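XC6422 protein (Xanthomonas campestris, PDB 2FUK) probably acts as a small, lidless serine hydrolase of the alpha/beta-hydrolase fold, its natural substrate not being established. Local coordinates at residues G17-L22 with N76-G81; A25-E30 with A64-G69; P37-V42 with A106-D111; S125-A130 with S150-P155; L159-D164 with R205-H210. All blocks are in the same frame, centred on the assembly; numbering follows the deposited sequence.

Contact 1: G17-L22 with N76-G81; sequences GPVGPL and NFRSVG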
# COMPACT_ATOMS: atom_id res chain seq x y z
N GLY A 17 -31.17 1.48 8.02
CA GLY A 17 -31.27 0.23 7.31
C GLY A 17 -32.68 -0.31 7.37
O GLY A 17 -33.53 0.25 8.07
N PRO A 18 -32.98 -1.40 6.65
CA PRO A 18 -34.34 -1.96 6.69
C PRO A 18 -34.84 -2.36 8.08
O PRO A 18 -36.05 -2.31 8.33
CB PRO A 18 -34.26 -3.15 5.73
CG PRO A 18 -32.79 -3.45 5.61
CD PRO A 18 -32.16 -2.09 5.65
N VAL A 19 -33.94 -2.74 8.98
CA VAL A 19 -34.37 -3.13 10.32
C VAL A 19 -33.75 -2.26 11.41
O VAL A 19 -33.72 -2.64 12.58
CB VAL A 19 -34.06 -4.64 10.62
CG1 VAL A 19 -34.82 -5.53 9.65
CG2 VAL A 19 -32.57 -4.90 10.55
N GLY A 20 -33.28 -1.08 11.03
CA GLY A 20 -32.68 -0.19 12.00
C GLY A 20 -31.35 0.36 11.52
O GLY A 20 -30.95 0.13 10.38
N PRO A 21 -30.63 1.09 12.39
CA PRO A 21 -29.32 1.70 12.10
C PRO A 21 -28.27 0.73 11.59
O PRO A 21 -28.23 -0.44 11.98
CB PRO A 21 -28.92 2.31 13.45
CG PRO A 21 -30.24 2.57 14.11
CD PRO A 21 -31.01 1.33 13.79
N LEU A 22 -27.40 1.23 10.70
CA LEU A 22 -26.31 0.44 10.15
C LEU A 22 -25.02 1.25 10.30
O LEU A 22 -24.97 2.43 9.95
CB LEU A 22 -26.54 0.14 8.66
CG LEU A 22 -27.64 -0.83 8.24
CD1 LEU A 22 -27.81 -0.83 6.72
CD2 LEU A 22 -27.30 -2.23 8.73
N ASN A 76 -21.39 -2.48 8.66
CA ASN A 76 -21.69 -3.66 9.44
C ASN A 76 -23.09 -4.18 9.10
O ASN A 76 -24.05 -3.41 9.08
CB ASN A 76 -21.62 -3.35 10.93
CG ASN A 76 -20.20 -3.28 11.44
OD1 ASN A 76 -19.31 -3.92 10.89
ND2 ASN A 76 -19.98 -2.52 12.51
N PHE A 77 -23.18 -5.47 8.81
CA PHE A 77 -24.47 -6.09 8.53
C PHE A 77 -25.26 -6.06 9.83
O PHE A 77 -24.68 -5.87 10.91
CB PHE A 77 -24.30 -7.54 8.09
CG PHE A 77 -23.87 -7.71 6.65
CD1 PHE A 77 -24.64 -7.18 5.62
CD2 PHE A 77 -22.73 -8.43 6.33
CE1 PHE A 77 -24.26 -7.37 4.28
CE2 PHE A 77 -22.35 -8.63 5.00
CZ PHE A 77 -23.12 -8.09 3.97
N ARG A 78 -26.57 -6.26 9.75
CA ARG A 78 -27.40 -6.27 10.94
C ARG A 78 -26.81 -7.18 12.02
O ARG A 78 -26.24 -8.23 11.72
CB ARG A 78 -28.81 -6.74 10.57
CG ARG A 78 -28.86 -8.13 9.98
CD ARG A 78 -30.24 -8.47 9.46
NE ARG A 78 -30.70 -7.50 8.46
CZ ARG A 78 -31.93 -7.47 7.97
NH1 ARG A 78 -32.82 -8.36 8.39
NH2 ARG A 78 -32.26 -6.56 7.06
N SER A 79 -26.95 -6.77 13.28
CA SER A 79 -26.47 -7.50 14.45
C SER A 79 -24.98 -7.36 14.77
O SER A 79 -24.54 -7.76 15.84
CB SER A 79 -26.81 -8.99 14.35
OG SER A 79 -25.80 -9.73 13.69
N VAL A 80 -24.21 -6.79 13.85
CA VAL A 80 -22.78 -6.61 14.06
C VAL A 80 -22.47 -5.19 14.54
O VAL A 80 -23.05 -4.22 14.05
CB VAL A 80 -21.99 -6.92 12.77
CG1 VAL A 80 -20.51 -6.60 12.96
CG2 VAL A 80 -22.16 -8.38 12.41
N GLY A 81 -21.56 -5.07 15.51
CA GLY A 81 -21.21 -3.77 16.04
C GLY A 81 -22.47 -3.14 16.60
O GLY A 81 -23.15 -3.76 17.43

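Contact 2: A25-E30 with A64-G69; sequences AVDLPE and ALRELG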
# COMPACT_ATOMS: atom_id res chain seq x y z
N ALA A 25 -18.75 3.24 7.19
CA ALA A 25 -17.47 3.93 7.18
C ALA A 25 -17.15 4.25 5.72
O ALA A 25 -17.24 3.38 4.86
CB ALA A 25 -16.38 3.06 7.78
N VAL A 26 -16.80 5.50 5.45
CA VAL A 26 -16.46 5.92 4.10
C VAL A 26 -14.99 6.30 4.10
O VAL A 26 -14.57 7.19 4.84
CB VAL A 26 -17.29 7.14 3.66
CG1 VAL A 26 -16.89 7.57 2.26
CG2 VAL A 26 -18.78 6.80 3.71
N ASP A 27 -14.20 5.60 3.29
CA ASP A 27 -12.76 5.88 3.19
C ASP A 27 -12.50 6.55 1.84
O ASP A 27 -12.79 5.98 0.79
CB ASP A 27 -11.92 4.59 3.25
CG ASP A 27 -12.37 3.62 4.35
OD1 ASP A 27 -12.60 4.05 5.50
OD2 ASP A 27 -12.48 2.41 4.04
N LEU A 28 -11.96 7.77 1.86
CA LEU A 28 -11.67 8.47 0.62
C LEU A 28 -10.46 7.86 -0.09
O LEU A 28 -9.66 7.16 0.53
CB LEU A 28 -11.42 9.96 0.90
CG LEU A 28 -12.68 10.71 1.31
CD1 LEU A 28 -12.34 12.14 1.72
CD2 LEU A 28 -13.67 10.71 0.16
N PRO A 29 -10.33 8.09 -1.40
CA PRO A 29 -9.20 7.53 -2.15
C PRO A 29 -7.83 8.00 -1.71
O PRO A 29 -7.69 9.03 -1.03
CB PRO A 29 -9.52 7.92 -3.59
CG PRO A 29 -10.24 9.18 -3.43
CD PRO A 29 -11.18 8.91 -2.28
N GLU A 30 -6.82 7.24 -2.10
CA GLU A 30 -5.43 7.56 -1.77
C GLU A 30 -5.06 8.92 -2.34
O GLU A 30 -5.46 9.26 -3.47
CB GLU A 30 -4.51 6.49 -2.36
CG GLU A 30 -3.02 6.68 -2.08
CD GLU A 30 -2.58 6.04 -0.78
OE1 GLU A 30 -2.97 6.53 0.30
OE2 GLU A 30 -1.84 5.03 -0.83
N ALA A 64 -6.82 -1.52 -1.10
CA ALA A 64 -6.42 -1.86 -2.46
C ALA A 64 -7.17 -1.02 -3.49
O ALA A 64 -6.60 -0.57 -4.48
CB ALA A 64 -6.67 -3.34 -2.71
N LEU A 65 -8.46 -0.80 -3.24
CA LEU A 65 -9.29 -0.02 -4.15
C LEU A 65 -9.03 1.48 -3.99
O LEU A 65 -9.02 2.21 -4.97
CB LEU A 65 -10.76 -0.32 -3.91
CG LEU A 65 -11.16 -1.77 -4.19
CD1 LEU A 65 -12.62 -1.98 -3.80
CD2 LEU A 65 -10.95 -2.08 -5.66
N ARG A 66 -8.83 1.93 -2.75
CA ARG A 66 -8.55 3.34 -2.50
C ARG A 66 -7.28 3.77 -3.21
O ARG A 66 -7.18 4.89 -3.73
CB ARG A 66 -8.38 3.58 -1.00
CG ARG A 66 -9.63 3.32 -0.17
CD ARG A 66 -9.32 3.33 1.32
NE ARG A 66 -8.94 4.66 1.81
CZ ARG A 66 -8.52 4.90 3.05
NH1 ARG A 66 -8.20 6.14 3.41
NH2 ARG A 66 -8.40 3.91 3.92
N GLU A 67 -6.29 2.88 -3.24
CA GLU A 67 -5.01 3.17 -3.87
C GLU A 67 -5.16 3.31 -5.39
O GLU A 67 -4.25 3.79 -6.07
CB GLU A 67 -3.99 2.09 -3.53
CG GLU A 67 -3.64 2.03 -2.05
CD GLU A 67 -2.61 0.97 -1.70
OE1 GLU A 67 -2.33 0.10 -2.55
OE2 GLU A 67 -2.08 1.00 -0.56
N LEU A 68 -6.31 2.89 -5.91
CA LEU A 68 -6.58 3.00 -7.33
C LEU A 68 -7.44 4.23 -7.61
O LEU A 68 -7.88 4.44 -8.75
CB LEU A 68 -7.28 1.75 -7.84
CG LEU A 68 -6.48 0.45 -7.76
CD1 LEU A 68 -7.30 -0.68 -8.35
CD2 LEU A 68 -5.17 0.60 -8.50
N GLY A 69 -7.69 5.02 -6.57
CA GLY A 69 -8.49 6.23 -6.71
C GLY A 69 -9.98 6.05 -6.49
O GLY A 69 -10.79 6.92 -6.83

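Contact 3: P37-V42 with A106-D111; sequences PVTAIV and AQRPTD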
# COMPACT_ATOMS: atom_id res chain seq x y z
N PRO A 37 -14.30 7.89 -10.95
CA PRO A 37 -15.72 8.20 -10.75
C PRO A 37 -16.42 6.91 -10.32
O PRO A 37 -17.40 6.49 -10.92
CB PRO A 37 -16.15 8.66 -12.14
CG PRO A 37 -15.34 7.79 -13.04
CD PRO A 37 -13.98 7.76 -12.38
N VAL A 38 -15.87 6.30 -9.28
CA VAL A 38 -16.38 5.04 -8.77
C VAL A 38 -16.40 5.00 -7.25
O VAL A 38 -15.51 5.54 -6.59
CB VAL A 38 -15.47 3.86 -9.23
CG1 VAL A 38 -15.98 2.54 -8.66
CG2 VAL A 38 -15.38 3.81 -10.75
N THR A 39 -17.44 4.37 -6.70
CA THR A 39 -17.56 4.19 -5.26
C THR A 39 -17.80 2.69 -5.12
O THR A 39 -18.63 2.12 -5.83
CB THR A 39 -18.77 4.94 -4.65
OG1 THR A 39 -18.55 6.36 -4.73
CG2 THR A 39 -18.93 4.58 -3.17
N ALA A 40 -17.04 2.06 -4.23
CA ALA A 40 -17.17 0.63 -4.02
C ALA A 40 -17.64 0.34 -2.60
O ALA A 40 -17.30 1.07 -1.67
CB ALA A 40 -15.83 -0.06 -4.26
N ILE A 41 -18.43 -0.71 -2.44
CA ILE A 41 -18.91 -1.13 -1.13
C ILE A 41 -18.29 -2.50 -0.88
O ILE A 41 -18.33 -3.36 -1.75
CB ILE A 41 -20.45 -1.28 -1.09
CG1 ILE A 41 -21.11 0.07 -1.39
CG2 ILE A 41 -20.90 -1.75 0.30
CD1 ILE A 41 -22.61 -0.01 -1.56
N VAL A 42 -17.70 -2.67 0.30
CA VAL A 42 -17.05 -3.93 0.66
C VAL A 42 -17.81 -4.60 1.81
O VAL A 42 -17.97 -4.00 2.87
CB VAL A 42 -15.58 -3.69 1.10
CG1 VAL A 42 -14.91 -5.02 1.44
CG2 VAL A 42 -14.82 -2.98 -0.01
N ALA A 106 -27.45 7.81 -4.55
CA ALA A 106 -28.18 9.06 -4.39
C ALA A 106 -27.21 10.19 -4.10
O ALA A 106 -27.36 11.30 -4.63
CB ALA A 106 -29.20 8.93 -3.26
N GLN A 107 -26.22 9.91 -3.27
CA GLN A 107 -25.23 10.91 -2.88
C GLN A 107 -24.13 11.14 -3.92
O GLN A 107 -23.53 12.20 -3.96
CB GLN A 107 -24.59 10.50 -1.55
CG GLN A 107 -25.56 10.49 -0.38
CD GLN A 107 -25.84 11.87 0.15
OE1 GLN A 107 -26.97 12.20 0.50
NE2 GLN A 107 -24.80 12.70 0.22
N ARG A 108 -23.88 10.12 -4.74
CA ARG A 108 -22.85 10.20 -5.79
C ARG A 108 -23.48 9.75 -7.11
O ARG A 108 -23.12 8.71 -7.65
CB ARG A 108 -21.70 9.26 -5.43
CG ARG A 108 -20.98 9.59 -4.13
CD ARG A 108 -20.13 10.83 -4.28
NE ARG A 108 -19.29 10.73 -5.47
CZ ARG A 108 -18.62 11.75 -6.00
NH1 ARG A 108 -18.67 12.96 -5.45
NH2 ARG A 108 -17.92 11.56 -7.12
N PRO A 109 -24.43 10.54 -7.64
CA PRO A 109 -25.13 10.23 -8.89
C PRO A 109 -24.29 10.13 -10.15
O PRO A 109 -24.75 9.54 -11.13
CB PRO A 109 -26.18 11.34 -8.98
CG PRO A 109 -25.51 12.48 -8.32
CD PRO A 109 -24.90 11.83 -7.10
N THR A 110 -23.07 10.66 -10.16
CA THR A 110 -22.25 10.55 -11.37
C THR A 110 -21.20 9.44 -11.30
O THR A 110 -20.44 9.24 -12.25
CB THR A 110 -21.55 11.89 -11.74
OG1 THR A 110 -20.64 12.27 -10.71
CG2 THR A 110 -22.58 12.99 -11.96
N ASP A 111 -21.15 8.72 -10.18
CA ASP A 111 -20.20 7.61 -10.01
C ASP A 111 -20.85 6.32 -10.46
O ASP A 111 -22.07 6.23 -10.59
CB ASP A 111 -19.84 7.39 -8.54
CG ASP A 111 -18.81 8.36 -8.02
OD1 ASP A 111 -18.38 9.26 -8.77
OD2 ASP A 111 -18.41 8.20 -6.85

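Contact 4: S125-A130 with S150-P155; sequences SLRAAA and SDVQPP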
# COMPACT_ATOMS: atom_id res chain seq x y z
N SER A 125 -23.02 -10.15 -1.66
CA SER A 125 -22.88 -9.25 -2.79
C SER A 125 -23.18 -9.94 -4.12
O SER A 125 -23.74 -9.32 -5.02
CB SER A 125 -21.49 -8.60 -2.82
OG SER A 125 -20.44 -9.54 -2.76
N LEU A 126 -22.83 -11.21 -4.24
CA LEU A 126 -23.11 -11.94 -5.48
C LEU A 126 -24.63 -12.12 -5.64
O LEU A 126 -25.18 -11.90 -6.72
CB LEU A 126 -22.42 -13.31 -5.46
CG LEU A 126 -22.67 -14.19 -6.69
CD1 LEU A 126 -22.21 -13.48 -7.95
CD2 LEU A 126 -21.93 -15.52 -6.53
N ARG A 127 -25.29 -12.51 -4.56
CA ARG A 127 -26.74 -12.70 -4.59
C ARG A 127 -27.44 -11.38 -4.88
O ARG A 127 -28.48 -11.35 -5.52
CB ARG A 127 -27.24 -13.29 -3.27
CG ARG A 127 -26.94 -14.78 -3.09
CD ARG A 127 -28.23 -15.57 -2.89
NE ARG A 127 -29.11 -15.48 -4.06
CZ ARG A 127 -29.13 -16.36 -5.07
NH1 ARG A 127 -28.32 -17.41 -5.06
NH2 ARG A 127 -29.96 -16.18 -6.08
N ALA A 128 -26.86 -10.28 -4.41
CA ALA A 128 -27.46 -8.97 -4.61
C ALA A 128 -27.10 -8.33 -5.95
O ALA A 128 -27.63 -7.28 -6.31
CB ALA A 128 -27.09 -8.03 -3.46
N ALA A 129 -26.20 -8.97 -6.70
CA ALA A 129 -25.76 -8.42 -7.98
C ALA A 129 -26.89 -8.16 -8.97
O ALA A 129 -26.92 -7.11 -9.61
CB ALA A 129 -24.72 -9.33 -8.61
N ALA A 130 -27.82 -9.10 -9.10
CA ALA A 130 -28.93 -8.93 -10.05
C ALA A 130 -29.70 -7.65 -9.77
O ALA A 130 -29.99 -6.88 -10.69
CB ALA A 130 -29.87 -10.12 -9.99
N SER A 150 -27.05 -20.41 -6.96
CA SER A 150 -27.86 -20.61 -8.15
C SER A 150 -28.70 -19.39 -8.50
O SER A 150 -29.07 -18.60 -7.63
CB SER A 150 -28.77 -21.84 -7.98
OG SER A 150 -29.61 -21.73 -6.84
N ASP A 151 -28.97 -19.22 -9.78
CA ASP A 151 -29.76 -18.09 -10.26
C ASP A 151 -29.21 -16.73 -9.82
O ASP A 151 -29.96 -15.86 -9.35
CB ASP A 151 -31.22 -18.24 -9.81
CG ASP A 151 -32.17 -17.38 -10.62
OD1 ASP A 151 -33.40 -17.44 -10.38
OD2 ASP A 151 -31.70 -16.63 -11.50
N VAL A 152 -27.90 -16.54 -9.96
CA VAL A 152 -27.27 -15.27 -9.64
C VAL A 152 -26.91 -14.63 -10.98
O VAL A 152 -26.69 -15.34 -11.97
CB VAL A 152 -25.99 -15.46 -8.80
CG1 VAL A 152 -25.23 -14.16 -8.70
CG2 VAL A 152 -26.35 -15.93 -7.40
N GLN A 153 -26.85 -13.31 -11.01
CA GLN A 153 -26.52 -12.59 -12.24
C GLN A 153 -25.44 -11.54 -12.05
O GLN A 153 -25.71 -10.33 -12.04
CB GLN A 153 -27.79 -11.97 -12.82
CG GLN A 153 -28.78 -13.02 -13.32
CD GLN A 153 -30.19 -12.49 -13.48
OE1 GLN A 153 -31.11 -13.26 -13.79
NE2 GLN A 153 -30.37 -11.20 -13.26
N PRO A 154 -24.19 -11.98 -11.91
CA PRO A 154 -23.07 -11.07 -11.72
C PRO A 154 -22.81 -10.26 -12.98
O PRO A 154 -23.26 -10.62 -14.08
CB PRO A 154 -21.91 -12.00 -11.40
CG PRO A 154 -22.23 -13.20 -12.22
CD PRO A 154 -23.71 -13.38 -11.97
N PRO A 155 -22.07 -9.15 -12.85
CA PRO A 155 -21.77 -8.33 -14.02
C PRO A 155 -20.70 -9.03 -14.84
O PRO A 155 -20.07 -9.98 -14.37
CB PRO A 155 -21.26 -7.03 -13.40
CG PRO A 155 -20.57 -7.52 -12.15
CD PRO A 155 -21.53 -8.55 -11.62

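Contact 5: L159-D164 with R205-H210; sequences LVIQGD and RGALQH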
# COMPACT_ATOMS: atom_id res chain seq x y z
N LEU A 159 -14.40 -10.55 -10.66
CA LEU A 159 -13.12 -11.10 -10.24
C LEU A 159 -13.27 -11.96 -8.99
O LEU A 159 -13.91 -11.55 -8.02
CB LEU A 159 -12.14 -9.97 -9.95
CG LEU A 159 -10.80 -10.32 -9.29
CD1 LEU A 159 -9.95 -11.15 -10.24
CD2 LEU A 159 -10.08 -9.04 -8.92
N VAL A 160 -12.68 -13.16 -9.03
CA VAL A 160 -12.71 -14.08 -7.90
C VAL A 160 -11.28 -14.35 -7.45
O VAL A 160 -10.41 -14.66 -8.27
CB VAL A 160 -13.38 -15.42 -8.27
CG1 VAL A 160 -13.22 -16.42 -7.12
CG2 VAL A 160 -14.85 -15.22 -8.57
N ILE A 161 -11.04 -14.23 -6.15
CA ILE A 161 -9.73 -14.49 -5.57
C ILE A 161 -9.91 -15.58 -4.51
O ILE A 161 -10.74 -15.44 -3.61
CB ILE A 161 -9.14 -13.23 -4.93
CG1 ILE A 161 -8.94 -12.17 -6.02
CG2 ILE A 161 -7.82 -13.55 -4.23
CD1 ILE A 161 -8.56 -10.81 -5.50
N GLN A 162 -9.15 -16.65 -4.64
CA GLN A 162 -9.27 -17.76 -3.71
C GLN A 162 -7.94 -18.29 -3.17
O GLN A 162 -7.02 -18.55 -3.93
CB GLN A 162 -10.01 -18.91 -4.40
CG GLN A 162 -10.11 -20.19 -3.57
CD GLN A 162 -10.98 -20.00 -2.35
OE1 GLN A 162 -10.63 -20.41 -1.24
NE2 GLN A 162 -12.13 -19.38 -2.55
N GLY A 163 -7.86 -18.44 -1.85
CA GLY A 163 -6.65 -18.99 -1.26
C GLY A 163 -6.69 -20.49 -1.49
O GLY A 163 -7.70 -21.13 -1.20
N ASP A 164 -5.62 -21.06 -2.02
CA ASP A 164 -5.60 -22.49 -2.29
C ASP A 164 -5.33 -23.41 -1.11
O ASP A 164 -5.27 -24.63 -1.27
CB ASP A 164 -4.62 -22.79 -3.42
CG ASP A 164 -5.32 -23.10 -4.72
OD1 ASP A 164 -4.80 -22.73 -5.78
OD2 ASP A 164 -6.41 -23.73 -4.68
N ARG A 205 -3.62 -7.72 -2.00
CA ARG A 205 -3.71 -6.37 -2.54
C ARG A 205 -3.29 -6.38 -4.01
O ARG A 205 -3.96 -5.81 -4.86
CB ARG A 205 -2.79 -5.43 -1.76
CG ARG A 205 -2.88 -3.96 -2.17
CD ARG A 205 -1.72 -3.17 -1.60
NE ARG A 205 -0.47 -3.55 -2.23
CZ ARG A 205 0.74 -3.22 -1.78
NH1 ARG A 205 1.82 -3.62 -2.44
NH2 ARG A 205 0.88 -2.49 -0.68
N GLY A 206 -2.16 -7.02 -4.30
CA GLY A 206 -1.67 -7.08 -5.67
C GLY A 206 -2.62 -7.79 -6.62
O GLY A 206 -2.83 -7.34 -7.75
N ALA A 207 -3.19 -8.90 -6.17
CA ALA A 207 -4.11 -9.67 -7.00
C ALA A 207 -5.34 -8.85 -7.34
O ALA A 207 -5.83 -8.89 -8.46
CB ALA A 207 -4.51 -10.95 -6.29
N LEU A 208 -5.85 -8.10 -6.36
CA LEU A 208 -7.04 -7.28 -6.56
C LEU A 208 -6.76 -6.15 -7.53
O LEU A 208 -7.52 -5.92 -8.47
CB LEU A 208 -7.50 -6.69 -5.22
CG LEU A 208 -8.17 -7.60 -4.19
CD1 LEU A 208 -8.24 -6.88 -2.84
CD2 LEU A 208 -9.57 -7.98 -4.66
N GLN A 209 -5.65 -5.45 -7.31
CA GLN A 209 -5.30 -4.33 -8.15
C GLN A 209 -5.02 -4.75 -9.59
O GLN A 209 -5.50 -4.12 -10.53
CB GLN A 209 -4.11 -3.57 -7.54
CG GLN A 209 -4.54 -2.78 -6.31
CD GLN A 209 -3.43 -2.04 -5.60
OE1 GLN A 209 -3.69 -1.17 -4.77
NE2 GLN A 209 -2.18 -2.37 -5.92
N HIS A 210 -4.26 -5.82 -9.77
CA HIS A 210 -3.98 -6.27 -11.12
C HIS A 210 -5.24 -6.80 -11.78
O HIS A 210 -5.44 -6.64 -12.99
CB HIS A 210 -2.92 -7.36 -11.12
CG HIS A 210 -2.56 -7.84 -12.49
ND1 HIS A 210 -1.91 -7.05 -13.41
CD2 HIS A 210 -2.81 -9.02 -13.12
CE1 HIS A 210 -1.77 -7.71 -14.54
NE2 HIS A 210 -2.31 -8.91 -14.39

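Contact 1: G17-L22 with N76-G81
Val19 lies across one face of the Arg78 guanidinium, its CG2 methyl 3.7 Å from Arg78 CZ and directly above the middle of the planar group. The second methyl reaches toward the outer nitrogens, with Val19 CG1 3.7 Å from Arg78 NH1. Pro18 comes in at the edge instead, close to the guanidinium plane, and its CG stops 3.5 Å from Arg78 NH2. Both side chains run at about a right angle to the arginine, so the charged group is packed against carbon on a face and along part of its rim. Deeper in, Leu22 takes over: its CD2 methyl sits 3.5 Å from Asn76 O and lies against the peptide chain leading to Arg78 N.

Two reversals of the alpha/beta-hydrolase fold meet in this way. The type I turn from Gly17 to Gly20 is the hairpin bend between strands 11-17 and 20-27, closed by Gly17 N to Gly20 O at 2.7 Å; the type II turn from Phe77 to Val80 belongs to the loop that leaves strand 71-75.

Arg78 reaches the hairpin by a chain whose CG stands between the backbone N and the carbonyl carbon (chi1 60°) and which bends again at chi3. Its NE forms a salt bridge with Asp96 of helix 92-107, which, with the packing of Val19 and Pro18, would help hold the guanidinium in place. Asn76 is anchored through Met53 N and Asp23 OD1, while Phe77 turns away from the hairpin to meet the rings of His44, Phe75 and Phe120 edge-to-face.

Contact 2: A25-E30 with A64-G69
Arg66 and Leu28 join the last turn of helix 56-66 to the chain leaving strand 20-27, at a Schellman motif in which Gly69, with positive phi, is the C-prime residue. This is one end of the alpha/beta sandwich, where the helix stops beside the end of strand 20-27, next to strand 71-75.

The tight part surrounds the arginine. Its NE donates to Leu28 O at 2.9 Å, with the oxygen near the guanidinium plane, and NH1 adds a weak bond to the same acceptor. The bend at chi3 (68°) turns the guanidinium so that one face receives Asp27 CB, 3.3 Å from Arg66 NE. The Asp27 carboxylate stands well out of that plane; it is bound by Arg74, and its relation to Arg66 is one of charge alone. Pro29 closes the packing, its CB 3.5 Å from Gly69 C.

Toward the subunit interface the contact is looser. Glu30 and Glu67 run side by side in the same direction, and Glu30 OE2 lies 4.0 Å from Glu67 OE2. Such like charges would be unfavourable by themselves, but the second subunit probably offsets them: its Arg63 forms a salt bridge with Glu30 and its Arg205 another with Glu67.

Backbone bonds secure the helix end, where Arg66 O accepts Glu30 N at 2.9 Å and Gly69 N from opposite faces of its carbonyl plane.

Contact 3: P37-V42 with A106-D111
Thr39 OG1 donates to Asp111 OD2 over 2.8 Å, and the carboxylate oxygen receives it on the anti lone pair, the one directed away from OD1. The threonine hydroxyl is set beside its own backbone N (chi1 -68°), which turns it out from the strand toward the aspartate; the two side chains cross at about a right angle.

Arg108 holds the same carboxylate side-on, one nitrogen to each oxygen. Its NH2 forms the salt bridge to Asp111 OD1 at 2.9 Å, and its NE reaches Asp111 OD2 at 3.0 Å from above the carboxylate plane. Bends at chi2 and chi3 fold the arginine back over the type I turn from Arg108 to Asp111 to make this grip possible. OD2 thus has two donors, which would favour the charged carboxylate and restrain its rotation.

The turn is the link from helix 92-107 to strand 112-118, part of a right-handed beta-alpha-beta crossover of the alpha/beta-hydrolase fold, and it packs beside the start of the neighbouring parallel strand 38-43. There Asp111 CA makes a CH...O contact with Pro37 O at 3.2 Å, and Asp111 OD1 rests 3.5 Å from Pro37 CA. Thr39 also packs on Val104 of the helix.

Contact 4: S125-A130 with S150-P155
Helix 120-132, which follows what is probably the nucleophile elbow of the fold, carries along one flank the loop that joins strands 136-140 and 158-163. At one end of this contact Arg127 grips a single carbonyl end-on: Arg127 NH1 lies 2.9 Å and Arg127 NH2 3.0 Å from Ser150 O. The oxygen sits in the guanidinium plane, 1° out of it for either nitrogen, and the NH2 bond runs nearly along the C=O axis. The arginine leaves the helix pointing away from the loop; bends at chi2 (-121°) and chi3 bring its end back over it. Asp148 O takes a further bond from NH1, so the charged group is held by main-chain oxygens of the loop, and Asp148 also binds the Ser150 hydroxyl.

Val152 points at the helix and divides its methyls between two neighbours. Its CG2 lies over one guanidinium face, 3.4 Å from Arg127 NH1, while CG1 faces Leu126, the two side chains crossing at about a right angle, though the modelled approach of CG1 to Leu126 is too short to be relied on. Leu126 also runs alongside Pro154, with Leu126 CD1 3.8 Å from Pro154 CB.

Farther along the helix the packing passes to small residues. Ala129 CB approaches Gln153 O at 3.7 Å, and the extended Gln153 side chain brings NE2 to 3.5 Å from Ala130 CB. Leu126, Pro154 and Pro155 all also rest on Leu137 of strand 136-140, joining helix, loop and sheet in the layered packing of an alpha/beta-hydrolase, in which the helix after the nucleophile elbow lies against the central parallel strands.

Contact 5: L159-D164 with R205-H210
Ile161 extends its CD1 methyl from the strand into the angle between Ala207 and Leu208. The isoleucine and Leu208 side chains cross at about a right angle, so the end of one chain meets the branched end of the other; their modelled separation is too short to be taken literally. On the other flank the approach is relaxed, with Ile161 CD1 4.1 Å from Ala207 CB. Carrying CG1 anti to its carbonyl carbon (chi1 -62°) and continuing extended, Ile161 presents this methyl to the helix.

Strand 158-163 and helix 201-212 pack as neighbouring layers of the alpha/beta-hydrolase sandwich. The short segments run nearly antiparallel, at 163°, with axes 9.6 Å apart, and the side chains that bridge them are apolar. Alternation along the strand sends Leu159 and Ile161 to the helix side, whereas Val160 and Gln162 belong to the other face of the sheet.

Leu159 approaches the same two helix residues, but on their carbonyl side. Its CD2 methyl stands 4.1 Å from Leu208 O and 4.4 Å from Leu208 CD2, a looser fit. Leu208 is backed by Ala61 and Ala64 of helix 56-66, and Ala207 leans on Val188 of the adjoining strand. On the helix side turned from the sheet, Arg205 packs on Gln209 of the second subunit.

In the fold
From the N terminus, contact 1 brings the hairpin bend at 17-22 to the loop after strand 71-75, closing a loop that contains contact 2 entirely. Contact 2 joins the far end of strand 20-27 to the end of helix 56-66. Contact 3 opens within both loops but closes beyond them, at 106-111, so it crosses contacts 1 and 2; it touches contact 2 through Leu65 and Ala40. Contacts 4 and 5 follow in series, tying first helix 120-132 to the loop before strand 158-163, then that strand to helix 201-212. Contacts 2 and 5 meet where Ala64 packs on Leu208, and both reach the second subunit.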